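Local structure of nitrite transporter NirC (Salmonella enterica subsp. enterica serovar Typhimurium, 4FC4) at residues H83-T88 / V239-G244; H139-A144 / M202-L207; F154-L159 / S193-S198. The protein forms a pentameric channel of the formate/nitrite transporter family that carries nitrite into and out of the cell across the cytoplasmic membrane. All blocks are in the same frame, centred on the assembly; numbering follows the deposited sequence.

Contact 1 (H83-T88 / V239-G244); sequences HTMFLT and VFMGLG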
# COMPACT_ATOMS: atom_id res chain seq x y z
N HIS B 83 22.90 15.47 7.42
CA HIS B 83 23.65 16.51 8.08
C HIS B 83 24.04 17.62 7.13
O HIS B 83 24.05 18.82 7.53
CB HIS B 83 24.85 15.94 8.85
CG HIS B 83 24.49 15.27 10.15
ND1 HIS B 83 25.38 15.04 11.12
CD2 HIS B 83 23.26 14.76 10.62
CE1 HIS B 83 24.79 14.45 12.19
NE2 HIS B 83 23.48 14.28 11.89
N THR B 84 24.34 17.28 5.86
CA THR B 84 24.74 18.35 4.91
C THR B 84 23.67 19.46 4.81
O THR B 84 24.04 20.68 4.81
CB THR B 84 25.11 17.87 3.49
OG1 THR B 84 23.95 17.36 2.86
CG2 THR B 84 26.22 16.85 3.49
N MET B 85 22.39 19.03 4.71
CA MET B 85 21.22 19.95 4.75
C MET B 85 20.98 20.61 6.11
O MET B 85 20.84 21.83 6.18
CB MET B 85 19.93 19.28 4.29
CG MET B 85 18.68 20.18 4.25
SD MET B 85 17.27 19.19 3.63
CE MET B 85 16.82 18.22 5.06
N PHE B 86 20.95 19.81 7.18
CA PHE B 86 20.52 20.30 8.49
C PHE B 86 21.46 21.42 8.94
O PHE B 86 21.04 22.54 9.37
CB PHE B 86 20.51 19.16 9.55
CG PHE B 86 19.35 18.17 9.42
CD1 PHE B 86 18.01 18.60 9.43
CD2 PHE B 86 19.60 16.79 9.32
CE1 PHE B 86 16.95 17.67 9.33
CE2 PHE B 86 18.55 15.86 9.21
CZ PHE B 86 17.23 16.30 9.20
N LEU B 87 22.75 21.09 8.86
CA LEU B 87 23.79 21.98 9.31
C LEU B 87 23.83 23.26 8.49
O LEU B 87 24.12 24.32 9.02
CB LEU B 87 25.13 21.26 9.35
CG LEU B 87 25.16 20.01 10.23
CD1 LEU B 87 26.57 19.47 10.29
CD2 LEU B 87 24.70 20.31 11.65
N THR B 88 23.49 23.17 7.21
CA THR B 88 23.50 24.34 6.34
C THR B 88 22.45 25.34 6.86
O THR B 88 22.78 26.53 7.13
CB THR B 88 23.22 23.94 4.87
OG1 THR B 88 24.40 23.31 4.34
CG2 THR B 88 22.84 25.15 4.02
N VAL B 239 23.30 23.10 -1.05
CA VAL B 239 22.90 24.16 -1.99
C VAL B 239 21.48 23.98 -2.50
O VAL B 239 20.64 24.87 -2.31
CB VAL B 239 23.89 24.34 -3.18
CG1 VAL B 239 23.38 25.40 -4.14
CG2 VAL B 239 25.28 24.74 -2.71
N PHE B 240 21.20 22.84 -3.13
CA PHE B 240 19.87 22.65 -3.73
C PHE B 240 18.81 22.61 -2.66
O PHE B 240 17.71 23.09 -2.90
CB PHE B 240 19.72 21.39 -4.59
CG PHE B 240 20.75 21.23 -5.65
CD1 PHE B 240 21.55 22.29 -6.10
CD2 PHE B 240 20.91 19.97 -6.26
CE1 PHE B 240 22.50 22.10 -7.10
CE2 PHE B 240 21.86 19.78 -7.26
CZ PHE B 240 22.65 20.83 -7.69
N MET B 241 19.12 22.02 -1.50
CA MET B 241 18.11 21.91 -0.46
C MET B 241 18.29 22.98 0.60
O MET B 241 17.40 23.82 0.78
CB MET B 241 18.01 20.48 0.13
CG MET B 241 17.44 19.45 -0.84
SD MET B 241 15.70 19.65 -1.22
CE MET B 241 14.98 19.23 0.38
N GLY B 242 19.43 23.00 1.27
CA GLY B 242 19.67 24.02 2.30
C GLY B 242 19.50 25.43 1.78
O GLY B 242 18.63 26.21 2.25
N LEU B 243 20.32 25.77 0.80
CA LEU B 243 20.32 27.13 0.32
C LEU B 243 19.10 27.36 -0.55
O LEU B 243 18.50 28.41 -0.48
CB LEU B 243 21.61 27.45 -0.41
CG LEU B 243 22.61 28.36 0.28
CD1 LEU B 243 22.77 28.03 1.75
CD2 LEU B 243 23.95 28.36 -0.47
N GLY B 244 18.71 26.35 -1.33
CA GLY B 244 17.44 26.40 -2.09
C GLY B 244 16.24 26.85 -1.27
O GLY B 244 15.60 27.86 -1.58
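Met85 and Thr88 of helix 80-93 lie against Met241, Gly242 and Leu243 of helix 219-248 in a shallow, nearly parallel helix pair of this aquaporin-like fold. The local axes cross at -18° and come within 8.4 Å, a close approach made possible by Gly242, which has no side chain to hold the backbones apart: its CA lies 5.0 Å from the CA of Met85. The Met85 side chain runs on from CB with CG anti to the backbone N (chi1 -178°), and contact with the other helix starts at CG, which lies 4.2 Å from Gly242 N. Its SD then settles 3.8 Å from Met241 CB and close to Met241 CE, so the two thioether chains pass at an angle, in touch at the Met85 sulfur. At SD the chain bends, and the terminal CE turns back over one face of Phe86, offset toward the ring's rim. Methionine suits this place because its unbranched, polarisable chain can reach Met241 with its sulfur and Phe86 with its methyl. Met241 also packs on Leu166 and Trp169 of helix 150-172 and on Tyr37 of the second subunit. Threonine solves a different problem: Thr88 OG1 donates a hydrogen bond to Thr84 O within its own helix, while methyl CG2 faces the neighbour, 3.8 Å from Gly242 CA and 3.7 Å from Leu243 CD1.

Contact 2 (H139-A144 / M202-L207); sequences HSVALA and MTLFAL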
# COMPACT_ATOMS: atom_id res chain seq x y z
N HIS B 139 29.97 -7.70 -6.49
CA HIS B 139 31.30 -7.44 -7.13
C HIS B 139 31.26 -6.67 -8.41
O HIS B 139 32.09 -5.75 -8.59
CB HIS B 139 32.12 -8.71 -7.27
CG HIS B 139 32.27 -9.43 -5.98
ND1 HIS B 139 31.98 -10.73 -5.83
CD2 HIS B 139 32.59 -8.95 -4.71
CE1 HIS B 139 32.16 -11.08 -4.55
NE2 HIS B 139 32.54 -9.99 -3.86
N SER B 140 30.31 -6.96 -9.30
CA SER B 140 30.31 -6.25 -10.56
C SER B 140 29.82 -4.80 -10.37
O SER B 140 30.34 -3.86 -10.98
CB SER B 140 29.56 -7.01 -11.63
OG SER B 140 28.24 -7.25 -11.21
N VAL B 141 28.86 -4.58 -9.47
CA VAL B 141 28.39 -3.20 -9.25
C VAL B 141 29.43 -2.34 -8.49
O VAL B 141 29.65 -1.19 -8.87
CB VAL B 141 26.96 -3.17 -8.61
CG1 VAL B 141 26.47 -1.74 -8.34
CG2 VAL B 141 26.02 -3.85 -9.54
N ALA B 142 30.10 -2.90 -7.49
CA ALA B 142 31.13 -2.16 -6.71
C ALA B 142 32.25 -1.73 -7.61
O ALA B 142 32.66 -0.56 -7.59
CB ALA B 142 31.68 -3.01 -5.57
N LEU B 143 32.71 -2.66 -8.45
CA LEU B 143 33.83 -2.38 -9.38
C LEU B 143 33.41 -1.28 -10.36
O LEU B 143 34.13 -0.31 -10.52
CB LEU B 143 34.32 -3.67 -10.08
CG LEU B 143 35.29 -3.51 -11.27
CD1 LEU B 143 36.67 -3.03 -10.83
CD2 LEU B 143 35.41 -4.80 -12.11
N ALA B 144 32.21 -1.38 -10.95
CA ALA B 144 31.74 -0.34 -11.88
C ALA B 144 31.68 1.02 -11.17
O ALA B 144 32.03 2.06 -11.76
CB ALA B 144 30.41 -0.72 -12.58
N MET B 202 29.51 2.85 1.04
CA MET B 202 30.39 2.33 2.09
C MET B 202 30.09 0.87 2.41
O MET B 202 31.03 0.07 2.49
CB MET B 202 30.29 3.15 3.39
CG MET B 202 30.72 4.60 3.29
SD MET B 202 30.28 5.56 4.77
CE MET B 202 30.93 7.15 4.29
N THR B 203 28.82 0.51 2.60
CA THR B 203 28.48 -0.88 2.88
C THR B 203 28.78 -1.74 1.63
O THR B 203 29.35 -2.83 1.71
CB THR B 203 27.00 -1.07 3.36
OG1 THR B 203 26.82 -0.53 4.68
CG2 THR B 203 26.68 -2.56 3.46
N LEU B 204 28.40 -1.26 0.46
CA LEU B 204 28.60 -2.07 -0.74
C LEU B 204 30.09 -2.34 -0.88
O LEU B 204 30.50 -3.49 -1.14
CB LEU B 204 28.08 -1.36 -1.97
CG LEU B 204 28.29 -2.23 -3.20
CD1 LEU B 204 27.44 -3.50 -3.16
CD2 LEU B 204 27.99 -1.33 -4.38
N PHE B 205 30.89 -1.29 -0.69
CA PHE B 205 32.31 -1.43 -0.87
C PHE B 205 32.91 -2.41 0.11
O PHE B 205 33.85 -3.12 -0.25
CB PHE B 205 33.03 -0.09 -0.86
CG PHE B 205 32.72 0.77 -2.07
CD1 PHE B 205 32.60 0.23 -3.32
CD2 PHE B 205 32.53 2.15 -1.94
CE1 PHE B 205 32.30 1.02 -4.42
CE2 PHE B 205 32.24 2.95 -3.04
CZ PHE B 205 32.12 2.38 -4.28
N ALA B 206 32.33 -2.50 1.31
CA ALA B 206 32.92 -3.32 2.37
C ALA B 206 32.56 -4.80 2.08
O ALA B 206 33.41 -5.72 2.14
CB ALA B 206 32.49 -2.83 3.76
N LEU B 207 31.31 -5.00 1.69
CA LEU B 207 30.81 -6.30 1.26
C LEU B 207 31.63 -6.90 0.10
O LEU B 207 32.03 -8.05 0.14
CB LEU B 207 29.36 -6.14 0.80
CG LEU B 207 28.30 -5.94 1.87
CD1 LEU B 207 26.98 -5.74 1.17
CD2 LEU B 207 28.26 -7.12 2.86
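Ala142 of helix 137-147 fits between Leu204 and Phe205 of helix 198-209, a steep helix-on-helix packing with local axes at -119° and 9.4 Å apart at their closest. It joins a short helix to one half of a membrane span that is interrupted near residues 193-197, as in the FNT family's variation on the aquaporin theme. The apolar contacts centre on the alanine methyl. Ala142 CB lies 4.2 Å from Leu204 CG and 4.1 Å from Phe205 CD1, and a small residue suits the site because the two larger side chains converge on it. Leu204, with CG anti to its backbone N (chi1 -179°), stretches across so that CD2 rests 4.0 Å from Ala142 CA. The same methyl meets Val141 CG1 at 4.3 Å, and Phe46 of helix 24-51 packs against both Val141 and Leu204. The second kind of interaction is weakly polar. Phe205 presents its ring edge to the backbone: CE1 lies 3.6 Å from Ala142 O, which sits in the plane of the ring. Carbonyl oxygen thus faces the slightly positive rim of the phenyl group and not its electron-rich face. Ile222 and Leu226 of helix 219-248 also pack on this ring. His139 approaches more loosely, its NE2 4.5 Å from Leu207 O, too long for a hydrogen bond; the ring's ND1 instead makes a weak bond to Val133 O. With neither salt bridge nor classical hydrogen bond between the segments, the joint depends on complementary shape and dispersion, probably helped slightly by the favourable alignment of the phenyl edge with the Ala142 carbonyl.

Contact 3 (F154-L159 / S193-S198); sequences FFKGAL and SGYEHS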
# COMPACT_ATOMS: atom_id res chain seq x y z
N PHE B 154 30.33 12.60 -9.28
CA PHE B 154 29.90 13.81 -8.59
C PHE B 154 28.41 14.12 -8.83
O PHE B 154 27.62 14.27 -7.89
CB PHE B 154 30.74 14.96 -9.08
CG PHE B 154 30.43 16.26 -8.44
CD1 PHE B 154 31.08 16.64 -7.24
CD2 PHE B 154 29.53 17.15 -9.05
CE1 PHE B 154 30.80 17.85 -6.63
CE2 PHE B 154 29.26 18.37 -8.45
CZ PHE B 154 29.89 18.73 -7.24
N PHE B 155 28.03 14.18 -10.10
CA PHE B 155 26.71 14.61 -10.47
C PHE B 155 25.64 13.56 -10.10
O PHE B 155 24.49 13.91 -9.74
CB PHE B 155 26.76 15.03 -11.91
CG PHE B 155 27.35 16.37 -12.08
CD1 PHE B 155 26.72 17.49 -11.51
CD2 PHE B 155 28.58 16.54 -12.71
CE1 PHE B 155 27.30 18.76 -11.63
CE2 PHE B 155 29.14 17.81 -12.86
CZ PHE B 155 28.50 18.92 -12.32
N LYS B 156 26.04 12.30 -10.13
CA LYS B 156 25.17 11.28 -9.63
C LYS B 156 24.98 11.36 -8.13
O LYS B 156 23.86 11.09 -7.60
CB LYS B 156 25.65 9.92 -10.04
CG LYS B 156 24.93 9.46 -11.26
CD LYS B 156 25.90 8.70 -12.10
CE LYS B 156 25.69 7.23 -11.90
NZ LYS B 156 25.83 6.62 -13.25
N GLY B 157 26.06 11.70 -7.44
CA GLY B 157 25.98 11.93 -6.01
C GLY B 157 25.16 13.18 -5.70
O GLY B 157 24.39 13.22 -4.72
N ALA B 158 25.27 14.20 -6.54
CA ALA B 158 24.44 15.39 -6.35
C ALA B 158 22.98 14.99 -6.57
O ALA B 158 22.13 15.30 -5.72
CB ALA B 158 24.88 16.55 -7.25
N LEU B 159 22.68 14.24 -7.63
CA LEU B 159 21.28 13.88 -7.89
C LEU B 159 20.67 12.95 -6.77
O LEU B 159 19.51 13.08 -6.37
CB LEU B 159 21.17 13.25 -9.26
CG LEU B 159 21.17 14.20 -10.45
CD1 LEU B 159 21.56 13.41 -11.69
CD2 LEU B 159 19.85 14.93 -10.68
N SER B 193 17.17 5.20 -10.67
CA SER B 193 17.67 6.09 -11.72
C SER B 193 19.18 5.91 -11.94
O SER B 193 19.72 6.51 -12.84
CB SER B 193 17.38 7.56 -11.37
OG SER B 193 15.99 7.84 -11.21
N GLY B 194 19.89 5.15 -11.10
CA GLY B 194 21.37 5.09 -11.16
C GLY B 194 22.13 6.04 -10.22
O GLY B 194 23.34 6.17 -10.35
N TYR B 195 21.49 6.74 -9.27
CA TYR B 195 22.27 7.77 -8.54
C TYR B 195 23.17 7.20 -7.37
O TYR B 195 23.00 6.07 -6.95
CB TYR B 195 21.39 8.92 -8.07
CG TYR B 195 20.52 9.54 -9.12
CD1 TYR B 195 20.96 9.71 -10.44
CD2 TYR B 195 19.21 9.97 -8.80
CE1 TYR B 195 20.14 10.29 -11.41
CE2 TYR B 195 18.39 10.54 -9.75
CZ TYR B 195 18.85 10.72 -11.04
OH TYR B 195 18.00 11.28 -11.96
N GLU B 196 24.11 7.97 -6.86
CA GLU B 196 25.16 7.44 -5.95
C GLU B 196 24.97 7.96 -4.52
O GLU B 196 24.97 9.19 -4.30
CB GLU B 196 26.57 7.87 -6.44
CG GLU B 196 27.12 7.20 -7.71
CD GLU B 196 27.42 5.71 -7.55
OE1 GLU B 196 28.44 5.27 -6.94
OE2 GLU B 196 26.58 4.95 -8.04
N HIS B 197 24.84 7.06 -3.54
CA HIS B 197 24.72 7.48 -2.13
C HIS B 197 26.00 7.14 -1.43
O HIS B 197 26.41 5.99 -1.44
CB HIS B 197 23.48 6.81 -1.46
CG HIS B 197 23.17 7.37 -0.09
ND1 HIS B 197 23.32 6.65 1.02
CD2 HIS B 197 22.78 8.67 0.33
CE1 HIS B 197 23.03 7.43 2.12
NE2 HIS B 197 22.68 8.66 1.68
N SER B 198 26.71 8.15 -0.93
CA SER B 198 28.07 7.96 -0.30
C SER B 198 28.07 6.90 0.84
O SER B 198 28.80 5.91 0.78
CB SER B 198 28.62 9.30 0.20
OG SER B 198 27.83 9.81 1.30
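Glu196 O has two partners: Gly157 CA offers it a CA-H...O contact at 3.4 Å, nearly straight at 165°, and Asn233 ND2 of helix 219-248 gives it a hydrogen bond. With no side chain on Gly157, its CA-H meets this loop carbonyl at close range. One residue earlier, Lys156 O accepts a weak but straight bond from Glu196 N, 3.2 Å long with an angle of 173° at the hydrogen. The bent Lys156 chain runs beside the loop, CE against Gly194 O, and crosses Tyr195 at about a right angle. The break between helices 177-192 and 198-209 is a feature of FNT channels. The chain leaves the first helix through a Schellman motif at Gly194, whose positive phi glycine adopts easily. Beyond it Tyr195 lays its ring flat against Leu159: Leu159 CB stands 3.6 Å from the Tyr195 ring centroid, only 4° off the normal, a CH-pi contact, while Leu159 CD1 reaches 3.4 Å from Tyr195 CE1. Ser193 CB lies against the opposite face, nearer the rim, so the ring is sandwiched. Leu40 and Ile43 of the second subunit pack on Leu159 and Tyr195 respectively. The Glu196 carboxylate pairs with Lys145 in a salt bridge and takes a hydrogen bond from Asn225; Lys156 NZ stays 5.5 Å from Glu196 OE2. Backbone polar groups that a broken helix cannot satisfy internally thus find partners here. This probably holds the loop rigid, and with it His197, which caps the next helix and bonds to Thr81, consistent with the central pore histidine of this family.

How the contacts relate
The six segments close like brackets along the chain: contact 1 is outermost, contact 2 lies within it and contact 3 innermost. Contacts 1 and 2 sit on opposite sides of the chain's centre, their own centres 28 Å apart. Contact 3 lies closer to the middle, about 16 Å from contact 1 and 15 Å from contact 2, centre to centre. Helix 198-209 of contact 2 begins where the loop of contact 3 ends, and helix 137-147 is followed directly by helix 150-172. Helix 219-248, part of contact 1, also supplies Asn233 and Asn225 to contact 3. Contacts 1 and 3 touch the second subunit, which links the interior packing to the pentamer.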